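Local coordinates for protein potential RNA-dependent RNA polymerase (Human picobirnavirus, PDB 5I62) that catalyses RNA-templated RNA synthesis from ribonucleoside triphosphates, and is probably involved in both transcription and replication of the viral double-stranded RNA genome, at residues A[125-128]-A[129-133]; A[204-207]-A[208-212]; A[233-236]-A[237-241]; A[274-277]-A[278-282]; A[298-301]-A[302-306]. One frame throughout, in Å; residues are numbered along the deposited sequence.

Contact 1: A[125-128]-A[129-133]; sequences RLRS and EVNTV
R127 reaches forward over the first turn of the helix that begins at E129. Its chain is bent at chi3 (86°), which brings one face of the guanidinium over CB of N131, with NH2 4.0 Å from that CB. At the root of the same side chain, R127 CB lies 3.5 Å from OG1 of T132. Behind it, the R127 carbonyl oxygen takes a hydrogen bond from Q216 of helix 208-228. S128 is the N-cap of helix 129-135: its OG, turned in between its own N and carbonyl carbon (chi1 70°), accepts from the backbone N of N131 at 3.1 Å, with an N-H...O angle of 165°. The serine carbonyl then starts the regular helical bonding and is gripped twice. The T132 amide N comes almost straight at S128 O from 2.8 Å, while T132 OG1 donates to the same oxygen at 2.7 Å from above the carbonyl plane. That second bond is made by a buried hydroxyl placed beside its own backbone N, so that it donates back to the carbonyl four residues before it, next to the backbone bond. The E129 carboxylate has its partner outside this turn, OE1 accepting from the backbone N of C160.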
loop_
_atom_site.group_PDB
_atom_site.type_symbol
_atom_site.label_atom_id
_atom_site.label_comp_id
_atom_site.label_asym_id
_atom_site.label_seq_id
_atom_site.Cartn_x
_atom_site.Cartn_y
_atom_site.Cartn_z
ATOM N N ARG A 125 14.214 18.371 8.587
ATOM C CA ARG A 125 15.263 17.973 9.502
ATOM C C ARG A 125 14.856 16.652 10.128
ATOM O O ARG A 125 13.662 16.354 10.265
ATOM C CB ARG A 125 15.491 19.023 10.572
ATOM C CG ARG A 125 15.076 20.406 10.131
ATOM C CD ARG A 125 15.802 21.444 10.907
ATOM N NE ARG A 125 15.446 22.783 10.433
ATOM C CZ ARG A 125 16.338 23.683 10.001
ATOM N NH1 ARG A 125 17.658 23.425 9.978
ATOM N NH2 ARG A 125 15.921 24.873 9.575
ATOM N N LEU A 126 15.857 15.855 10.480
ATOM C CA LEU A 126 15.591 14.575 11.113
ATOM C C LEU A 126 14.915 14.795 12.455
ATOM O O LEU A 126 15.344 15.635 13.246
ATOM C CB LEU A 126 16.886 13.797 11.313
ATOM C CG LEU A 126 17.290 12.832 10.201
ATOM C CD1 LEU A 126 17.754 13.622 8.981
ATOM C CD2 LEU A 126 18.391 11.901 10.714
ATOM N N ARG A 127 13.848 14.054 12.699
ATOM C CA ARG A 127 13.331 13.985 14.050
ATOM C C ARG A 127 14.234 13.084 14.893
ATOM O O ARG A 127 14.975 12.252 14.368
ATOM C CB ARG A 127 11.904 13.462 14.042
ATOM C CG ARG A 127 10.949 14.435 13.409
ATOM C CD ARG A 127 9.557 14.245 13.924
ATOM N NE ARG A 127 9.331 14.989 15.158
ATOM C CZ ARG A 127 8.167 15.020 15.794
ATOM N NH1 ARG A 127 7.131 14.347 15.295
ATOM N NH2 ARG A 127 8.043 15.719 16.917
ATOM N N SER A 128 14.184 13.263 16.213
ATOM C CA SER A 128 15.003 12.420 17.074
ATOM C C SER A 128 14.404 11.021 17.152
ATOM O O SER A 128 13.215 10.812 16.892
ATOM C CB SER A 128 15.110 12.999 18.484
ATOM O OG SER A 128 13.860 12.892 19.124
ATOM N N GLU A 129 15.243 10.052 17.527
ATOM C CA GLU A 129 14.747 8.688 17.667
ATOM C C GLU A 129 13.603 8.617 18.673
ATOM O O GLU A 129 12.607 7.925 18.438
ATOM C CB GLU A 129 15.892 7.736 18.036
ATOM C CG GLU A 129 16.862 7.569 16.874
ATOM C CD GLU A 129 17.973 6.563 17.099
ATOM O OE1 GLU A 129 18.094 5.986 18.204
ATOM O OE2 GLU A 129 18.738 6.353 16.130
ATOM N N VAL A 130 13.708 9.354 19.778
ATOM C CA VAL A 130 12.668 9.298 20.805
ATOM C C VAL A 130 11.361 9.866 20.272
ATOM O O VAL A 130 10.288 9.274 20.447
ATOM C CB VAL A 130 13.109 10.043 22.080
ATOM C CG1 VAL A 130 11.947 10.119 23.064
ATOM C CG2 VAL A 130 14.286 9.345 22.733
ATOM N N ASN A 131 11.428 11.041 19.641
ATOM C CA ASN A 131 10.213 11.652 19.107
ATOM C C ASN A 131 9.606 10.782 18.015
ATOM O O ASN A 131 8.381 10.610 17.953
ATOM C CB ASN A 131 10.516 13.063 18.605
ATOM C CG ASN A 131 10.886 14.009 19.740
ATOM O OD1 ASN A 131 10.421 13.839 20.869
ATOM N ND2 ASN A 131 11.738 14.997 19.451
ATOM N N THR A 132 10.459 10.186 17.176
ATOM C CA THR A 132 9.983 9.299 16.118
ATOM C C THR A 132 9.265 8.084 16.692
ATOM O O THR A 132 8.167 7.730 16.247
ATOM C CB THR A 132 11.165 8.858 15.244
ATOM O OG1 THR A 132 11.806 10.008 14.693
ATOM C CG2 THR A 132 10.696 7.949 14.129
ATOM N N VAL A 133 9.888 7.415 17.664
ATOM C CA VAL A 133 9.255 6.265 18.305
ATOM C C VAL A 133 7.917 6.662 18.921
ATOM O O VAL A 133 6.951 5.894 18.874
ATOM C CB VAL A 133 10.194 5.646 19.363
ATOM C CG1 VAL A 133 9.451 4.597 20.201
ATOM C CG2 VAL A 133 11.417 5.033 18.704
#

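Contact 2: A[204-207]-A[208-212]; sequences WMFP and FAVNI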
loop_
_atom_site.group_PDB
_atom_site.type_symbol
_atom_site.label_atom_id
_atom_site.label_comp_id
_atom_site.label_asym_id
_atom_site.label_seq_id
_atom_site.Cartn_x
_atom_site.Cartn_y
_atom_site.Cartn_z
ATOM N N TRP A 204 8.341 -7.426 3.474
ATOM C CA TRP A 204 9.632 -7.336 4.144
ATOM C C TRP A 204 9.396 -6.718 5.521
ATOM O O TRP A 204 9.216 -5.507 5.647
ATOM C CB TRP A 204 10.621 -6.514 3.323
ATOM C CG TRP A 204 11.045 -7.157 2.031
ATOM C CD1 TRP A 204 10.254 -7.461 0.955
ATOM C CD2 TRP A 204 12.364 -7.599 1.695
ATOM N NE1 TRP A 204 11.009 -8.051 -0.036
ATOM C CE2 TRP A 204 12.303 -8.161 0.400
ATOM C CE3 TRP A 204 13.592 -7.584 2.368
ATOM C CZ2 TRP A 204 13.421 -8.690 -0.236
ATOM C CZ3 TRP A 204 14.702 -8.103 1.733
ATOM C CH2 TRP A 204 14.609 -8.661 0.446
ATOM N N MET A 205 9.378 -7.550 6.563
ATOM C CA MET A 205 9.118 -7.075 7.925
ATOM C C MET A 205 10.452 -6.611 8.507
ATOM O O MET A 205 11.322 -7.425 8.816
ATOM C CB MET A 205 8.480 -8.178 8.766
ATOM C CG MET A 205 7.073 -8.557 8.317
ATOM S SD MET A 205 6.494 -10.036 9.196
ATOM C CE MET A 205 4.862 -10.170 8.530
ATOM N N PHE A 206 10.624 -5.291 8.626
ATOM C CA PHE A 206 11.916 -4.685 8.921
ATOM C C PHE A 206 12.207 -4.692 10.416
ATOM O O PHE A 206 11.287 -4.636 11.224
ATOM C CB PHE A 206 11.956 -3.241 8.427
ATOM C CG PHE A 206 12.465 -3.085 7.026
ATOM C CD1 PHE A 206 11.923 -3.823 5.993
ATOM C CD2 PHE A 206 13.485 -2.201 6.741
ATOM C CE1 PHE A 206 12.372 -3.679 4.691
ATOM C CE2 PHE A 206 13.947 -2.044 5.435
ATOM C CZ PHE A 206 13.387 -2.796 4.411
ATOM N N PRO A 207 13.489 -4.722 10.790
ATOM C CA PRO A 207 13.862 -4.501 12.192
ATOM C C PRO A 207 13.373 -3.147 12.673
ATOM O O PRO A 207 13.462 -2.146 11.958
ATOM C CB PRO A 207 15.399 -4.556 12.174
ATOM C CG PRO A 207 15.751 -5.294 10.920
ATOM C CD PRO A 207 14.674 -4.894 9.927
ATOM N N PHE A 208 12.862 -3.138 13.902
ATOM C CA PHE A 208 12.433 -1.914 14.571
ATOM C C PHE A 208 13.500 -0.819 14.467
ATOM O O PHE A 208 13.192 0.329 14.134
ATOM C CB PHE A 208 12.120 -2.259 16.043
ATOM C CG PHE A 208 11.341 -1.203 16.807
ATOM C CD1 PHE A 208 10.661 -0.184 16.165
ATOM C CD2 PHE A 208 11.292 -1.253 18.212
ATOM C CE1 PHE A 208 9.949 0.766 16.889
ATOM C CE2 PHE A 208 10.593 -0.301 18.933
ATOM C CZ PHE A 208 9.921 0.715 18.273
ATOM N N ALA A 209 14.767 -1.164 14.743
ATOM C CA ALA A 209 15.836 -0.164 14.717
ATOM C C ALA A 209 15.971 0.485 13.337
ATOM O O ALA A 209 16.171 1.705 13.231
ATOM C CB ALA A 209 17.170 -0.787 15.144
ATOM N N VAL A 210 15.876 -0.308 12.268
ATOM C CA VAL A 210 15.950 0.268 10.924
ATOM C C VAL A 210 14.757 1.183 10.676
ATOM O O VAL A 210 14.914 2.306 10.185
ATOM C CB VAL A 210 16.045 -0.830 9.844
ATOM C CG1 VAL A 210 16.051 -0.193 8.415
ATOM C CG2 VAL A 210 17.287 -1.685 10.036
ATOM N N ASN A 211 13.548 0.715 11.006
ATOM C CA ASN A 211 12.353 1.526 10.783
ATOM C C ASN A 211 12.409 2.842 11.565
ATOM O O ASN A 211 12.011 3.891 11.049
ATOM C CB ASN A 211 11.096 0.737 11.149
ATOM C CG ASN A 211 10.599 -0.147 10.018
ATOM O OD1 ASN A 211 10.913 0.075 8.837
ATOM N ND2 ASN A 211 9.822 -1.141 10.368
ATOM N N ILE A 212 12.894 2.812 12.811
ATOM C CA ILE A 212 13.085 4.058 13.563
ATOM C C ILE A 212 14.009 5.014 12.809
ATOM O O ILE A 212 13.702 6.199 12.633
ATOM C CB ILE A 212 13.635 3.762 14.973
ATOM C CG1 ILE A 212 12.627 2.967 15.798
ATOM C CG2 ILE A 212 14.015 5.075 15.678
ATOM C CD1 ILE A 212 13.220 2.415 17.124
#
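F206 and V210 meet with the ring lying edge-on to the valine: CG1 of V210 sits near the ring plane, 3.7 Å from CD2 of F206. The phenylalanine chi1 of -91° is well off the usual staggered value, and it swings this edge of the ring toward the first turn of the helix. V210 holds CG1 anti to its backbone N, which sends its two methyls to different neighbours. CG1 meets the phenylalanine, while CG2 rests against P207, 4.0 Å from its CG, with the proline ring and the valine side by side and pointing the same way. The chain here leaves strand 199-205 and turns directly into helix 208-228, a strand-to-helix junction with P207 in the N-cap position. The proline side chain has no polar atom to cap the first turn; its carbonyl makes the ordinary helical bond, P207 O accepting from N211 N at 3.0 Å, nearly straight at 170°. The side-chain amide of N211 lies almost parallel to the F206 ring, the planes 11° apart, although the two side chains cross at about a right angle. One face of the F208 ring receives CD1 of I212, toward the rim. Strand 168-173 packs against P207 and V210 through M171, and helix 150-157 meets F208 through R150 and T157.

Contact 3: A[233-236]-A[237-241]; sequences AWVS and MEAVD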
loop_
_atom_site.group_PDB
_atom_site.type_symbol
_atom_site.label_atom_id
_atom_site.label_comp_id
_atom_site.label_asym_id
_atom_site.label_seq_id
_atom_site.Cartn_x
_atom_site.Cartn_y
_atom_site.Cartn_z
ATOM N N ALA A 233 -3.191 11.572 -2.014
ATOM C CA ALA A 233 -3.509 10.263 -1.442
ATOM C C ALA A 233 -2.943 10.089 -0.032
ATOM O O ALA A 233 -3.422 9.227 0.713
ATOM C CB ALA A 233 -3.007 9.145 -2.352
ATOM N N TRP A 234 -1.934 10.873 0.342
ATOM C CA TRP A 234 -1.454 10.889 1.719
ATOM C C TRP A 234 -2.365 11.687 2.637
ATOM O O TRP A 234 -2.208 11.613 3.859
ATOM C CB TRP A 234 -0.041 11.481 1.809
ATOM C CG TRP A 234 1.036 10.605 1.262
ATOM C CD1 TRP A 234 0.907 9.314 0.833
ATOM C CD2 TRP A 234 2.411 10.956 1.071
ATOM N NE1 TRP A 234 2.123 8.838 0.391
ATOM C CE2 TRP A 234 3.061 9.829 0.524
ATOM C CE3 TRP A 234 3.153 12.111 1.310
ATOM C CZ2 TRP A 234 4.422 9.831 0.206
ATOM C CZ3 TRP A 234 4.496 12.111 0.997
ATOM C CH2 TRP A 234 5.118 10.979 0.447
ATOM N N VAL A 235 -3.296 12.459 2.088
ATOM C CA VAL A 235 -4.162 13.276 2.926
ATOM C C VAL A 235 -5.499 12.567 3.098
ATOM O O VAL A 235 -5.895 12.242 4.219
ATOM C CB VAL A 235 -4.345 14.688 2.343
ATOM C CG1 VAL A 235 -5.268 15.527 3.245
ATOM C CG2 VAL A 235 -2.988 15.372 2.181
ATOM N N SER A 236 -6.202 12.319 1.994
ATOM C CA SER A 236 -7.533 11.725 2.073
ATOM C C SER A 236 -8.036 11.416 0.676
ATOM O O SER A 236 -7.531 11.947 -0.311
ATOM C CB SER A 236 -8.520 12.667 2.766
ATOM O OG SER A 236 -8.813 13.751 1.906
ATOM N N MET A 237 -9.070 10.577 0.611
ATOM C CA MET A 237 -9.699 10.302 -0.674
ATOM C C MET A 237 -10.425 11.533 -1.205
ATOM O O MET A 237 -10.597 11.687 -2.422
ATOM C CB MET A 237 -10.654 9.121 -0.550
ATOM C CG MET A 237 -9.957 7.802 -0.205
ATOM S SD MET A 237 -8.931 7.178 -1.560
ATOM C CE MET A 237 -7.292 7.716 -1.062
ATOM N N GLU A 238 -10.847 12.425 -0.314
ATOM C CA GLU A 238 -11.467 13.666 -0.768
ATOM C C GLU A 238 -10.433 14.603 -1.394
ATOM O O GLU A 238 -10.729 15.301 -2.373
ATOM C CB GLU A 238 -12.206 14.327 0.396
ATOM C CG GLU A 238 -13.456 13.546 0.860
ATOM C CD GLU A 238 -13.132 12.232 1.595
ATOM O OE1 GLU A 238 -12.107 12.165 2.317
ATOM O OE2 GLU A 238 -13.911 11.259 1.447
ATOM N N ALA A 239 -9.211 14.623 -0.857
ATOM C CA ALA A 239 -8.142 15.390 -1.503
ATOM C C ALA A 239 -7.793 14.798 -2.865
ATOM O O ALA A 239 -7.473 15.533 -3.807
ATOM C CB ALA A 239 -6.904 15.450 -0.615
ATOM N N VAL A 240 -7.836 13.468 -2.980
ATOM C CA VAL A 240 -7.601 12.821 -4.271
ATOM C C VAL A 240 -8.663 13.249 -5.267
ATOM O O VAL A 240 -8.362 13.563 -6.423
ATOM C CB VAL A 240 -7.579 11.287 -4.125
ATOM C CG1 VAL A 240 -7.590 10.624 -5.516
ATOM C CG2 VAL A 240 -6.362 10.833 -3.348
ATOM N N ASP A 241 -9.929 13.213 -4.838
ATOM C CA ASP A 241 -11.055 13.541 -5.705
ATOM C C ASP A 241 -10.983 14.985 -6.176
ATOM O O ASP A 241 -11.321 15.291 -7.323
ATOM C CB ASP A 241 -12.378 13.297 -4.975
ATOM C CG ASP A 241 -12.590 11.826 -4.610
ATOM O OD1 ASP A 241 -11.815 10.973 -5.110
ATOM O OD2 ASP A 241 -13.536 11.516 -3.834
#
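M237 opens the helix with a chain bent at chi2 and chi3, which brings its CE back near the carbonyl carbon of S236. E238 folds too: a chi2 of 71° brings OE1 alongside S236, 3.6 Å from its CB, while the other carboxylate oxygen, OE2, forms a salt bridge with K455. At A239 the contact becomes a helix cap. The backbone N donates to S236 OG over 2.9 Å, and the serine holds that oxygen between its own N and carbonyl carbon (chi1 72°), where it can face the first turn of helix 237-250 as an N-cap. The methyl of A239 points back at the preceding loop, lying 4.0 Å from CB of V235. V240 N takes up the next acceptor, S236 O, at 3.1 Å with an N-H...O angle of 154°, the donor tilted from the carbonyl plane. Its CG2, anti to the V240 carbonyl carbon, reaches past that oxygen to A233, 3.5 Å from CA and 3.9 Å from CB. A233, in the loop before the helix, and V240 also touch strand 355-357, through L357 and Q355 respectively.

Contact 4: A[274-277]-A[278-282]; sequences QSVA and KELLA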
loop_
_atom_site.group_PDB
_atom_site.type_symbol
_atom_site.label_atom_id
_atom_site.label_comp_id
_atom_site.label_asym_id
_atom_site.label_seq_id
_atom_site.Cartn_x
_atom_site.Cartn_y
_atom_site.Cartn_z
ATOM N N GLN A 274 16.719 4.212 -7.289
ATOM C CA GLN A 274 17.146 4.553 -5.937
ATOM C C GLN A 274 17.960 5.846 -5.927
ATOM O O GLN A 274 17.813 6.684 -5.028
ATOM C CB GLN A 274 17.958 3.398 -5.345
ATOM C CG GLN A 274 17.182 2.095 -5.137
ATOM C CD GLN A 274 18.112 0.862 -5.065
ATOM O OE1 GLN A 274 19.243 0.954 -4.582
ATOM N NE2 GLN A 274 17.629 -0.288 -5.564
ATOM N N SER A 275 18.835 6.029 -6.921
ATOM C CA SER A 275 19.670 7.224 -6.897
ATOM C C SER A 275 18.843 8.478 -7.136
ATOM O O SER A 275 19.227 9.557 -6.684
ATOM C CB SER A 275 20.800 7.120 -7.920
ATOM O OG SER A 275 20.245 7.096 -9.216
ATOM N N VAL A 276 17.713 8.360 -7.846
ATOM C CA VAL A 276 16.824 9.509 -8.028
ATOM C C VAL A 276 16.123 9.847 -6.719
ATOM O O VAL A 276 16.023 11.020 -6.336
ATOM C CB VAL A 276 15.797 9.250 -9.144
ATOM C CG1 VAL A 276 14.808 10.426 -9.222
ATOM C CG2 VAL A 276 16.481 9.041 -10.478
ATOM N N ALA A 277 15.601 8.825 -6.027
ATOM C CA ALA A 277 15.044 9.045 -4.694
ATOM C C ALA A 277 16.058 9.734 -3.795
ATOM O O ALA A 277 15.718 10.669 -3.065
ATOM C CB ALA A 277 14.599 7.721 -4.064
ATOM N N LYS A 278 17.314 9.287 -3.838
ATOM C CA LYS A 278 18.315 9.868 -2.953
ATOM C C LYS A 278 18.560 11.329 -3.289
ATOM O O LYS A 278 18.794 12.146 -2.392
ATOM C CB LYS A 278 19.620 9.086 -3.045
ATOM C CG LYS A 278 20.655 9.522 -2.024
ATOM C CD LYS A 278 21.918 8.668 -2.155
ATOM C CE LYS A 278 23.012 9.178 -1.238
ATOM N NZ LYS A 278 24.247 8.356 -1.397
ATOM N N GLU A 279 18.529 11.669 -4.581
ATOM C CA GLU A 279 18.748 13.053 -4.990
ATOM C C GLU A 279 17.603 13.956 -4.540
ATOM O O GLU A 279 17.831 15.083 -4.086
ATOM C CB GLU A 279 18.935 13.140 -6.510
ATOM C CG GLU A 279 19.348 14.534 -6.938
ATOM C CD GLU A 279 19.672 14.658 -8.423
ATOM O OE1 GLU A 279 19.937 13.629 -9.081
ATOM O OE2 GLU A 279 19.671 15.802 -8.931
ATOM N N LEU A 280 16.361 13.491 -4.691
ATOM C CA LEU A 280 15.217 14.279 -4.239
ATOM C C LEU A 280 15.250 14.478 -2.729
ATOM O O LEU A 280 14.965 15.573 -2.224
ATOM C CB LEU A 280 13.921 13.600 -4.655
ATOM C CG LEU A 280 13.736 13.444 -6.163
ATOM C CD1 LEU A 280 12.477 12.627 -6.442
ATOM C CD2 LEU A 280 13.654 14.816 -6.816
ATOM N N LEU A 281 15.554 13.405 -1.989
ATOM C CA LEU A 281 15.647 13.509 -0.534
ATOM C C LEU A 281 16.760 14.466 -0.119
ATOM O O LEU A 281 16.599 15.247 0.827
ATOM C CB LEU A 281 15.882 12.126 0.076
ATOM C CG LEU A 281 14.659 11.226 -0.015
ATOM C CD1 LEU A 281 15.004 9.837 0.526
ATOM C CD2 LEU A 281 13.542 11.855 0.783
ATOM N N ALA A 282 17.898 14.423 -0.816
ATOM C CA ALA A 282 18.987 15.331 -0.472
ATOM C C ALA A 282 18.581 16.784 -0.702
ATOM O O ALA A 282 18.992 17.681 0.046
ATOM C CB ALA A 282 20.245 14.974 -1.263
#
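V276 and L280, one turn apart, make the apolar side-chain contact of this stretch, CG1 of the valine lying 4.2 Å from CD1 of the leucine. It is a loose touch. The leucine sits closer to the backbone below it, with CG 3.3 Å from V276 O, and L281 does the same one residue on, its CG 3.3 Å from A277 O. In both leucines CG is anti to the carbonyl carbon, the torsion that lays the branch beside the backbone N and over the carbonyl of the turn before. Backbone bonding is that of an uninterrupted alpha helix, the middle of helix 271-284, in the catalytic region of the polymerase: K278 N, E279 N, L280 N and L281 N each donate to the carbonyl four residues back. The L280 N to V276 O bond is 3.0 Å with an angle of 167°, whereas E279 N to S275 O is more bent at 146°, its donor standing above the carbonyl plane. Charged ends leave the helix altogether. K278 and E279 both set CG anti to the backbone N and run on fully extended, the lysine to a salt bridge with E295 and the glutamate to one with K115. A277 and L280 lie against helix 327-345, at V334 and at L333 and V337, while L281 also reaches W293 and L294 of helix 288-296.

Contact 5: A[298-301]-A[302-306]; sequences FPIK and YAIPL
K301 lays its aliphatic chain over one face of the Y302 ring, a CH-pi contact in which CG stands 3.5 Å from the ring centroid and 14° off the normal. The two side chains run side by side in the same direction. K301 places CG between its own N and carbonyl carbon (chi1 68°), then turns at chi3 and chi4, so that NZ bends round to donate to F298 O at 3.0 Å, in the carbonyl plane on a lone pair. NZ is also held by a salt bridge to D330 and a hydrogen bond with Y218, and Y302 OH bonds to the same D330, which should steady the buried charge. At the ring's edge F298 CZ comes within 3.8 Å of Y302 CE2, the two rings oblique with their planes 56° apart. The backbone curls in a helix-like turn: Y302 N donates to P299 O, A303 N to I300 O at 3.0 Å, and I304 N reaches that same I300 oxygen in a weak bond. I300 CG2 packs on I304 CB at 3.9 Å. This turn carries the chain from helix 288-296 into strand 306-309, with F298 against helix 271-284, I300 on V162 and M164 of strand 160-165, and Y218 and E214 of helix 208-228 meeting K301.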
loop_
_atom_site.group_PDB
_atom_site.type_symbol
_atom_site.label_atom_id
_atom_site.label_comp_id
_atom_site.label_asym_id
_atom_site.label_seq_id
_atom_site.Cartn_x
_atom_site.Cartn_y
_atom_site.Cartn_z
ATOM N N PHE A 298 19.495 5.417 4.315
ATOM C CA PHE A 298 18.777 5.326 3.038
ATOM C C PHE A 298 19.027 4.034 2.258
ATOM O O PHE A 298 18.060 3.474 1.728
ATOM C CB PHE A 298 19.122 6.539 2.160
ATOM C CG PHE A 298 18.503 6.468 0.794
ATOM C CD1 PHE A 298 17.189 6.869 0.602
ATOM C CD2 PHE A 298 19.207 5.947 -0.283
ATOM C CE1 PHE A 298 16.595 6.773 -0.645
ATOM C CE2 PHE A 298 18.609 5.852 -1.532
ATOM C CZ PHE A 298 17.302 6.266 -1.701
ATOM N N PRO A 299 20.251 3.525 2.124
ATOM C CA PRO A 299 20.435 2.337 1.269
ATOM C C PRO A 299 19.923 1.039 1.870
ATOM O O PRO A 299 19.835 0.057 1.130
ATOM C CB PRO A 299 21.956 2.260 1.056
ATOM C CG PRO A 299 22.559 3.173 2.035
ATOM C CD PRO A 299 21.536 4.166 2.462
ATOM N N ILE A 300 19.608 0.988 3.173
ATOM C CA ILE A 300 19.362 -0.307 3.824
ATOM C C ILE A 300 18.144 -1.003 3.235
ATOM O O ILE A 300 18.132 -2.228 3.069
ATOM C CB ILE A 300 19.223 -0.122 5.351
ATOM C CG1 ILE A 300 20.569 0.277 5.952
ATOM C CG2 ILE A 300 18.652 -1.373 6.026
ATOM C CD1 ILE A 300 20.441 0.786 7.367
ATOM N N LYS A 301 17.094 -0.242 2.915
ATOM C CA LYS A 301 15.878 -0.872 2.416
ATOM C C LYS A 301 16.104 -1.571 1.077
ATOM O O LYS A 301 15.289 -2.419 0.694
ATOM C CB LYS A 301 14.756 0.161 2.306
ATOM C CG LYS A 301 15.021 1.227 1.204
ATOM C CD LYS A 301 13.907 2.276 1.105
ATOM C CE LYS A 301 14.093 3.412 2.115
ATOM N NZ LYS A 301 15.181 4.361 1.715
ATOM N N TYR A 302 17.189 -1.237 0.366
ATOM C CA TYR A 302 17.532 -1.849 -0.914
ATOM C C TYR A 302 18.610 -2.921 -0.802
ATOM O O TYR A 302 19.005 -3.499 -1.821
ATOM C CB TYR A 302 17.987 -0.766 -1.902
ATOM C CG TYR A 302 16.952 0.332 -2.058
ATOM C CD1 TYR A 302 15.727 0.059 -2.643
ATOM C CD2 TYR A 302 17.189 1.628 -1.589
ATOM C CE1 TYR A 302 14.751 1.049 -2.773
ATOM C CE2 TYR A 302 16.214 2.629 -1.723
ATOM C CZ TYR A 302 14.998 2.317 -2.316
ATOM O OH TYR A 302 14.006 3.267 -2.480
ATOM N N ALA A 303 19.110 -3.192 0.406
ATOM C CA ALA A 303 20.198 -4.149 0.576
ATOM C C ALA A 303 20.071 -5.036 1.812
ATOM O O ALA A 303 20.926 -5.902 2.006
ATOM C CB ALA A 303 21.548 -3.414 0.626
ATOM N N ILE A 304 19.053 -4.848 2.647
ATOM C CA ILE A 304 18.990 -5.562 3.936
ATOM C C ILE A 304 18.859 -7.059 3.690
ATOM O O ILE A 304 18.160 -7.470 2.742
ATOM C CB ILE A 304 17.823 -5.028 4.793
ATOM C CG1 ILE A 304 17.896 -5.553 6.244
ATOM C CG2 ILE A 304 16.466 -5.348 4.143
ATOM C CD1 ILE A 304 16.913 -4.868 7.171
ATOM N N PRO A 305 19.548 -7.922 4.452
ATOM C CA PRO A 305 19.362 -9.365 4.274
ATOM C C PRO A 305 17.920 -9.756 4.564
ATOM O O PRO A 305 17.173 -9.018 5.207
ATOM C CB PRO A 305 20.333 -9.987 5.296
ATOM C CG PRO A 305 21.381 -8.897 5.524
ATOM C CD PRO A 305 20.594 -7.621 5.459
ATOM N N LEU A 306 17.532 -10.932 4.074
ATOM C CA LEU A 306 16.185 -11.467 4.259
ATOM C C LEU A 306 16.232 -12.815 4.962
ATOM O O LEU A 306 16.782 -13.776 4.417
ATOM C CB LEU A 306 15.478 -11.635 2.917
ATOM C CG LEU A 306 14.074 -12.225 2.984
ATOM C CD1 LEU A 306 13.086 -11.295 3.729
ATOM C CD2 LEU A 306 13.582 -12.520 1.567
#

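Overall arrangement
Contacts 1, 2 and 3 are all helix starts, yet they differ with depth: contact 1 is at the surface and contact 3 partly buried, both capped by a serine hydroxyl, whereas contact 2 is buried, with a proline at the N-cap position, no side-chain capping bond, and apolar packing. Contact 4, partly buried, lies inside a helix, its leucines packed on other helices and its charged ends salt-bridged. Contact 5 is a buried turn whose lysine pairs with an aspartate, which probably offsets its charge. Contacts 1 and 2 touch through V133 and I212, contacts 2 and 5 through P207 and I304. F298 and Y302 of contact 5 pack on contact 4. Contact 3 stands apart, its centre about 30 Å from that of contact 5.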